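Local coordinates for protein Tubulin/ftsz, gtpase (PDB 3ZID) that binds GTP as a tubulin-like archaeal GTPase of the cytoskeleton and is probably involved in the control of cell shape, at residues Ser210-Leu213 with Asp217-Asp220; Phe221-Asn226 with His302-Ile307; Val75-Ser80 with Gly149-Gln154. All blocks are in the same frame, centred on the assembly; numbering follows the deposited sequence.

In the fold
Contact 3 comes first along the chain, in the GTPase domain, where the loop of 75-80 meets the start of helix 150-165 beside the bound GDP. Contacts 1 and 2 follow in turn beyond helix 186-210 and share helix 219-225: contact 1 closes across the loop leading into it, and contact 2 packs Thr223 and Val224 of that helix against edge strand 302-309 of the four-stranded mixed sheet. Their centres are 11 Å apart, and Asp220 touches Phe304 between them. Contact 3 lies on the opposite side of the chain's centre, 39 Å from contact 1 and 34 Å from contact 2, so nucleotide pocket and interdomain packing are separate regions.

Contact 1 (Ser210-Leu213 with Asp217-Asp220); sequences SEML and DLGD
The carboxylate of Asp217 is the flat group here, and it meets Leu213 through the OD2 end: the backbone N of Leu213 donates to OD2 over 2.7 Å, almost exactly straight at 178° and nearly in line with the C-O bond. What the 210-213 segment brings to this carboxylate gathers round that same oxygen, with Met212 CA 3.5 Å from Asp217 OD2 and Leu213 CB at 3.8 Å. The following amide, that of Ser214, also donates to it. OD2 thus accepts from two consecutive amides, which restrains where that oxygen sits and would probably stabilise the charged form of the carboxylate. Asp217 CG lies anti to its own carbonyl carbon (chi1 -82°), which sends the acid back along the chain toward the amides that precede it.

Met212 supplies the apolar half. Its chain leaves the backbone extended, bends at the last torsion (chi3 -78°) and runs antiparallel alongside the aspartate until its methyl CE rests 3.9 Å from Asp217 CB. The same CE is 3.9 Å from CG of Leu218, so the one methyl of this buried methionine touches both the aspartate and the leucine that follows it.

By accepting the amides of Leu213 and Ser214, the aspartate carboxylate ties together the ends of the short loop between helices 186-210 and 219-225. The first of these, by its place in the chain, probably corresponds to the central core helix of the tubulin/FtsZ fold.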
loop_
_atom_site.group_PDB
_atom_site.type_symbol
_atom_site.label_atom_id
_atom_site.label_comp_id
_atom_site.label_asym_id
_atom_site.label_seq_id
_atom_site.Cartn_x
_atom_site.Cartn_y
_atom_site.Cartn_z
ATOM N N SER A 210 -7.727 -20.929 2.587
ATOM C CA SER A 210 -8.424 -22.111 2.100
ATOM C C SER A 210 -7.482 -23.290 1.893
ATOM O O SER A 210 -7.872 -24.432 2.064
ATOM C CB SER A 210 -9.138 -21.781 0.786
ATOM O OG SER A 210 -8.204 -21.539 -0.245
ATOM N N GLU A 211 -6.240 -23.013 1.533
ATOM C CA GLU A 211 -5.283 -24.084 1.308
ATOM C C GLU A 211 -4.487 -24.390 2.576
ATOM O O GLU A 211 -3.516 -25.147 2.544
ATOM C CB GLU A 211 -4.360 -23.747 0.121
ATOM C CG GLU A 211 -3.463 -22.519 0.308
ATOM C CD GLU A 211 -2.472 -22.326 -0.841
ATOM O OE1 GLU A 211 -2.477 -23.149 -1.782
ATOM O OE2 GLU A 211 -1.692 -21.347 -0.807
ATOM N N MET A 212 -4.916 -23.821 3.697
ATOM C CA MET A 212 -4.092 -23.829 4.897
ATOM C C MET A 212 -4.313 -25.033 5.814
ATOM O O MET A 212 -5.433 -25.370 6.154
ATOM C CB MET A 212 -4.257 -22.514 5.673
ATOM C CG MET A 212 -3.425 -22.440 6.934
ATOM S SD MET A 212 -3.258 -20.761 7.586
ATOM C CE MET A 212 -1.999 -20.105 6.483
ATOM N N LEU A 213 -3.220 -25.675 6.206
ATOM C CA LEU A 213 -3.266 -26.774 7.154
ATOM C C LEU A 213 -2.490 -26.372 8.393
ATOM O O LEU A 213 -2.712 -26.893 9.489
ATOM C CB LEU A 213 -2.635 -28.004 6.523
ATOM C CG LEU A 213 -2.679 -29.321 7.278
ATOM C CD1 LEU A 213 -4.123 -29.742 7.535
ATOM C CD2 LEU A 213 -1.949 -30.376 6.468
ATOM N N ASP A 217 2.122 -22.428 6.368
ATOM C CA ASP A 217 1.687 -22.342 4.988
ATOM C C ASP A 217 1.782 -20.905 4.473
ATOM O O ASP A 217 1.594 -20.663 3.280
ATOM C CB ASP A 217 0.261 -22.864 4.819
ATOM C CG ASP A 217 0.205 -24.371 4.720
ATOM O OD1 ASP A 217 1.170 -24.970 4.196
ATOM O OD2 ASP A 217 -0.803 -24.953 5.173
ATOM N N LEU A 218 2.055 -19.953 5.367
ATOM C CA LEU A 218 2.314 -18.569 4.949
ATOM C C LEU A 218 3.720 -18.411 4.387
ATOM O O LEU A 218 4.101 -17.327 3.933
ATOM C CB LEU A 218 2.153 -17.610 6.129
ATOM C CG LEU A 218 0.788 -17.325 6.722
ATOM C CD1 LEU A 218 0.969 -16.471 7.955
ATOM C CD2 LEU A 218 -0.028 -16.571 5.686
ATOM N N GLY A 219 4.455 -19.520 4.396
ATOM C CA GLY A 219 5.853 -19.594 4.008
ATOM C C GLY A 219 6.149 -19.129 2.603
ATOM O O GLY A 219 7.069 -18.331 2.383
ATOM N N ASP A 220 5.374 -19.645 1.650
ATOM C CA ASP A 220 5.545 -19.293 0.243
ATOM C C ASP A 220 5.260 -17.809 0.002
ATOM O O ASP A 220 6.013 -17.112 -0.684
ATOM C CB ASP A 220 4.665 -20.169 -0.647
ATOM C CG ASP A 220 5.098 -21.631 -0.642
ATOM O OD1 ASP A 220 5.991 -21.996 0.156
ATOM O OD2 ASP A 220 4.544 -22.416 -1.440
#

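Contact 2 (Phe221-Asn226 with His302-Ile307); sequences FKTVMN and HVFKGI
Phe304 reaches from its strand onto helix 219-225 and meets two methyl groups there. Val224 CG2 comes in at the edge of the ring, near its plane, 3.6 Å from Phe304 CD2. Thr223 CG2 approaches obliquely, 3.9 Å from both Phe304 CE2 and CZ, its side chain crossing the phenylalanine at about a right angle. The threonine methyl is available because CG2 stands anti to the backbone N while OG1 (chi1 -68°) turns back to the carbonyl oxygen of Gly219, one turn earlier; the hydroxyl is thus satisfied within the helix and the methyl is left for the ring.

Replacing Phe304 by an alanine would probably leave the Val224 and Thr223 methyl groups without their partner and open a gap between helix and strand.

In the next shell, Phe304 is positioned by backbone bonds to Ala273 and Ile275 of the parallel neighbour strand 270-279, while Val224 also leans on Val319 of strand 315-322. Within the helix, Phe221 and Met225 pack together, Met225 CG lying 3.6 Å above one face of the Phe221 ring and offset toward its rim.

The helix lies between the two sheets, touching Val138 of the parallel one through Phe221 and Met225, and Val319 and Phe304 of the mixed one. This is helix-on-sheet packing at the interface between the two domains of the tubulin/FtsZ fold.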
loop_
_atom_site.group_PDB
_atom_site.type_symbol
_atom_site.label_atom_id
_atom_site.label_comp_id
_atom_site.label_asym_id
_atom_site.label_seq_id
_atom_site.Cartn_x
_atom_site.Cartn_y
_atom_site.Cartn_z
ATOM N N PHE A 221 4.194 -17.325 0.611
ATOM C CA PHE A 221 3.860 -15.912 0.540
ATOM C C PHE A 221 5.011 -15.060 1.099
ATOM O O PHE A 221 5.460 -14.101 0.460
ATOM C CB PHE A 221 2.547 -15.659 1.280
ATOM C CG PHE A 221 2.146 -14.220 1.323
ATOM C CD1 PHE A 221 1.844 -13.535 0.155
ATOM C CD2 PHE A 221 2.025 -13.562 2.534
ATOM C CE1 PHE A 221 1.469 -12.195 0.194
ATOM C CE2 PHE A 221 1.642 -12.228 2.583
ATOM C CZ PHE A 221 1.369 -11.541 1.413
ATOM N N LYS A 222 5.515 -15.426 2.271
ATOM C CA LYS A 222 6.632 -14.684 2.843
ATOM C C LYS A 222 7.836 -14.716 1.922
ATOM O O LYS A 222 8.517 -13.707 1.759
ATOM C CB LYS A 222 7.029 -15.235 4.213
ATOM C CG LYS A 222 5.987 -15.073 5.291
ATOM C CD LYS A 222 6.394 -15.841 6.536
ATOM C CE LYS A 222 7.495 -15.114 7.292
ATOM N NZ LYS A 222 7.055 -13.771 7.750
ATOM N N THR A 223 8.100 -15.877 1.330
ATOM C CA THR A 223 9.238 -16.044 0.413
ATOM C C THR A 223 9.185 -15.056 -0.758
ATOM O O THR A 223 10.201 -14.470 -1.136
ATOM C CB THR A 223 9.300 -17.493 -0.141
ATOM O OG1 THR A 223 9.640 -18.405 0.914
ATOM C CG2 THR A 223 10.322 -17.609 -1.262
ATOM N N VAL A 224 8.006 -14.905 -1.350
ATOM C CA VAL A 224 7.789 -13.913 -2.396
ATOM C C VAL A 224 7.994 -12.491 -1.853
ATOM O O VAL A 224 8.784 -11.736 -2.389
ATOM C CB VAL A 224 6.379 -14.055 -3.025
ATOM C CG1 VAL A 224 6.097 -12.900 -3.969
ATOM C CG2 VAL A 224 6.266 -15.387 -3.763
ATOM N N MET A 225 7.322 -12.152 -0.755
ATOM C CA MET A 225 7.310 -10.778 -0.252
ATOM C C MET A 225 8.688 -10.302 0.177
ATOM O O MET A 225 9.003 -9.114 0.097
ATOM C CB MET A 225 6.346 -10.649 0.932
ATOM C CG MET A 225 4.880 -10.952 0.608
ATOM S SD MET A 225 4.230 -9.732 -0.540
ATOM C CE MET A 225 4.227 -8.304 0.523
ATOM N N ASN A 226 9.517 -11.236 0.618
ATOM C CA ASN A 226 10.853 -10.897 1.085
ATOM C C ASN A 226 11.922 -11.033 0.019
ATOM O O ASN A 226 13.101 -10.958 0.312
ATOM C CB ASN A 226 11.213 -11.721 2.313
ATOM C CG ASN A 226 10.422 -11.309 3.529
ATOM O OD1 ASN A 226 10.175 -10.127 3.737
ATOM N ND2 ASN A 226 9.982 -12.280 4.316
ATOM N N HIS A 302 11.162 -17.117 -9.701
ATOM C CA HIS A 302 10.502 -18.147 -8.908
ATOM C C HIS A 302 9.001 -17.902 -8.854
ATOM O O HIS A 302 8.561 -16.847 -8.415
ATOM C CB HIS A 302 11.056 -18.138 -7.482
ATOM C CG HIS A 302 12.547 -18.270 -7.407
ATOM N ND1 HIS A 302 13.218 -19.419 -7.766
ATOM C CD2 HIS A 302 13.499 -17.385 -7.019
ATOM C CE1 HIS A 302 14.517 -19.240 -7.598
ATOM N NE2 HIS A 302 14.713 -18.014 -7.146
ATOM N N VAL A 303 8.206 -18.854 -9.323
ATOM C CA VAL A 303 6.759 -18.694 -9.289
ATOM C C VAL A 303 6.102 -19.808 -8.496
ATOM O O VAL A 303 6.335 -20.976 -8.760
ATOM C CB VAL A 303 6.165 -18.701 -10.706
ATOM C CG1 VAL A 303 4.653 -18.478 -10.641
ATOM C CG2 VAL A 303 6.852 -17.647 -11.573
ATOM N N PHE A 304 5.302 -19.438 -7.508
ATOM C CA PHE A 304 4.499 -20.403 -6.754
ATOM C C PHE A 304 3.074 -20.285 -7.237
ATOM O O PHE A 304 2.643 -19.220 -7.678
ATOM C CB PHE A 304 4.509 -20.084 -5.260
ATOM C CG PHE A 304 5.857 -20.103 -4.650
ATOM C CD1 PHE A 304 6.434 -21.295 -4.258
ATOM C CD2 PHE A 304 6.565 -18.927 -4.484
ATOM C CE1 PHE A 304 7.679 -21.313 -3.691
ATOM C CE2 PHE A 304 7.819 -18.939 -3.924
ATOM C CZ PHE A 304 8.377 -20.131 -3.531
ATOM N N LYS A 305 2.339 -21.381 -7.180
ATOM C CA LYS A 305 0.978 -21.360 -7.660
ATOM C C LYS A 305 0.058 -22.009 -6.677
ATOM O O LYS A 305 0.469 -22.879 -5.908
ATOM C CB LYS A 305 0.871 -22.035 -9.024
ATOM C CG LYS A 305 0.899 -23.543 -8.963
ATOM C CD LYS A 305 0.928 -24.100 -10.370
ATOM C CE LYS A 305 0.617 -25.584 -10.375
ATOM N NZ LYS A 305 -0.756 -25.800 -9.872
ATOM N N GLY A 306 -1.178 -21.536 -6.669
ATOM C CA GLY A 306 -2.213 -22.097 -5.835
ATOM C C GLY A 306 -3.497 -22.169 -6.643
ATOM O O GLY A 306 -3.801 -21.275 -7.415
ATOM N N ILE A 307 -4.245 -23.247 -6.476
ATOM C CA ILE A 307 -5.554 -23.341 -7.089
ATOM C C ILE A 307 -6.603 -23.398 -5.982
ATOM O O ILE A 307 -6.437 -24.124 -5.004
ATOM C CB ILE A 307 -5.629 -24.543 -8.030
ATOM C CG1 ILE A 307 -4.357 -24.600 -8.871
ATOM C CG2 ILE A 307 -6.777 -24.410 -8.964
ATOM C CD1 ILE A 307 -4.123 -25.930 -9.547
#

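Contact 3 (Val75-Ser80 with Gly149-Gln154); sequences VGANRS and GTIYLQ
A type II' beta turn from Val75 to Asn78, in the loop that carries Gly76 to the bound GDP, meets the first turn of helix 150-165; by position the loop probably corresponds to the phosphate-sensing T3 loop of tubulin and FtsZ. The turn closes with Asn78 N bonded to Val75 O, and Gly76 takes the positive phi that favours glycine. Ala77 makes the crossing. Its methyl CB points at the helix and rests 3.7 Å from Ile151 CG2, which also lies 3.9 Å from Ala77 O. A chi1 of -70° puts CG1 of the isoleucine beside its backbone N and turns the CG2 branch to the loop. Ala77 CB is also 4.2 Å from Tyr152 CE1, an oblique and looser approach. Although the CB of Tyr152 starts away from the loop, the far part of the side chain turns back toward it. Measured between nearest atoms, the Tyr152 side chain comes within about 4 Å of the GDP and about 3 Å of the side chain of Glu148, which binds the nucleotide.

Both helices start here. Asn78 caps helix 79-98, its OD1 accepting from Ser80 N in a weak, bent bond (2.9 Å, 122°), while Gly149 holds the N-cap of helix 150-165. Asn155 ND2 donates to the carbonyl of Ala77, and from the first turn of helix 79-98 Arg79 reaches Glu162, farther along helix 150-165, in a salt bridge. Leu153 packs on Leu331 and Ala335, placing the start of helix 150-165 between helix 79-98 and the long C-terminal helix 326-369.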
loop_
_atom_site.group_PDB
_atom_site.type_symbol
_atom_site.label_atom_id
_atom_site.label_comp_id
_atom_site.label_asym_id
_atom_site.label_seq_id
_atom_site.Cartn_x
_atom_site.Cartn_y
_atom_site.Cartn_z
ATOM N N VAL A 75 -2.028 16.993 13.386
ATOM C CA VAL A 75 -0.826 16.459 12.760
ATOM C C VAL A 75 -0.633 17.027 11.351
ATOM O O VAL A 75 0.470 17.425 10.980
ATOM C CB VAL A 75 -0.839 14.914 12.726
ATOM C CG1 VAL A 75 0.289 14.397 11.858
ATOM C CG2 VAL A 75 -0.723 14.365 14.134
ATOM N N GLY A 76 -1.720 17.108 10.592
ATOM C CA GLY A 76 -1.657 17.550 9.217
ATOM C C GLY A 76 -0.751 16.665 8.383
ATOM O O GLY A 76 -0.832 15.450 8.453
ATOM N N ALA A 77 0.139 17.270 7.606
ATOM C CA ALA A 77 1.073 16.472 6.813
ATOM C C ALA A 77 2.467 16.497 7.433
ATOM O O ALA A 77 3.459 16.157 6.783
ATOM C CB ALA A 77 1.113 16.969 5.372
ATOM N N ASN A 78 2.530 16.885 8.703
ATOM C CA ASN A 78 3.793 16.986 9.426
ATOM C C ASN A 78 4.199 15.672 10.074
ATOM O O ASN A 78 3.665 15.300 11.113
ATOM C CB ASN A 78 3.688 18.084 10.486
ATOM C CG ASN A 78 5.028 18.429 11.129
ATOM O OD1 ASN A 78 5.947 17.611 11.207
ATOM N ND2 ASN A 78 5.136 19.659 11.596
ATOM N N ARG A 79 5.150 14.975 9.461
ATOM C CA ARG A 79 5.574 13.669 9.962
ATOM C C ARG A 79 6.253 13.750 11.327
ATOM O O ARG A 79 6.158 12.812 12.119
ATOM C CB ARG A 79 6.462 12.967 8.930
ATOM C CG ARG A 79 5.634 12.556 7.698
ATOM C CD ARG A 79 6.432 11.852 6.611
ATOM N NE ARG A 79 7.676 11.226 7.066
ATOM C CZ ARG A 79 7.781 9.979 7.511
ATOM N NH1 ARG A 79 6.713 9.202 7.597
ATOM N NH2 ARG A 79 8.961 9.514 7.873
ATOM N N SER A 80 6.914 14.872 11.615
ATOM C CA SER A 80 7.542 15.031 12.924
ATOM C C SER A 80 6.487 15.015 14.015
ATOM O O SER A 80 6.627 14.323 15.028
ATOM C CB SER A 80 8.359 16.332 13.012
ATOM O OG SER A 80 9.669 16.175 12.488
ATOM N N GLY A 149 1.316 17.893 -4.084
ATOM C CA GLY A 149 2.303 18.867 -3.668
ATOM C C GLY A 149 3.654 18.372 -3.192
ATOM O O GLY A 149 3.910 17.178 -3.041
ATOM N N THR A 150 4.512 19.346 -2.923
ATOM C CA THR A 150 5.872 19.125 -2.476
ATOM C C THR A 150 5.976 18.311 -1.198
ATOM O O THR A 150 6.818 17.426 -1.096
ATOM C CB THR A 150 6.560 20.481 -2.223
ATOM O OG1 THR A 150 6.432 21.305 -3.388
ATOM C CG2 THR A 150 8.023 20.291 -1.874
ATOM N N ILE A 151 5.140 18.644 -0.218
ATOM C CA ILE A 151 5.134 17.959 1.066
ATOM C C ILE A 151 4.749 16.493 0.918
ATOM O O ILE A 151 5.341 15.615 1.541
ATOM C CB ILE A 151 4.191 18.643 2.067
ATOM C CG1 ILE A 151 4.786 19.986 2.476
ATOM C CG2 ILE A 151 4.041 17.806 3.325
ATOM C CD1 ILE A 151 6.174 19.860 3.117
ATOM N N TYR A 152 3.749 16.242 0.091
ATOM C CA TYR A 152 3.310 14.883 -0.168
ATOM C C TYR A 152 4.459 14.041 -0.739
ATOM O O TYR A 152 4.702 12.908 -0.289
ATOM C CB TYR A 152 2.104 14.903 -1.103
ATOM C CG TYR A 152 0.804 15.183 -0.377
ATOM C CD1 TYR A 152 0.761 15.260 1.015
ATOM C CD2 TYR A 152 -0.373 15.410 -1.078
ATOM C CE1 TYR A 152 -0.430 15.523 1.688
ATOM C CE2 TYR A 152 -1.567 15.677 -0.415
ATOM C CZ TYR A 152 -1.586 15.736 0.968
ATOM O OH TYR A 152 -2.770 16.003 1.621
ATOM N N LEU A 153 5.180 14.601 -1.706
ATOM C CA LEU A 153 6.293 13.878 -2.314
ATOM C C LEU A 153 7.441 13.648 -1.342
ATOM O O LEU A 153 8.054 12.583 -1.334
ATOM C CB LEU A 153 6.794 14.579 -3.570
ATOM C CG LEU A 153 5.768 14.813 -4.669
ATOM C CD1 LEU A 153 6.425 15.522 -5.844
ATOM C CD2 LEU A 153 5.171 13.489 -5.104
ATOM N N GLN A 154 7.732 14.652 -0.527
ATOM C CA GLN A 154 8.801 14.540 0.452
ATOM C C GLN A 154 8.504 13.516 1.517
ATOM O O GLN A 154 9.367 12.730 1.882
ATOM C CB GLN A 154 9.053 15.872 1.147
ATOM C CG GLN A 154 9.539 16.995 0.286
ATOM C CD GLN A 154 9.739 18.242 1.115
ATOM O OE1 GLN A 154 9.614 18.203 2.343
ATOM N NE2 GLN A 154 10.026 19.361 0.455
#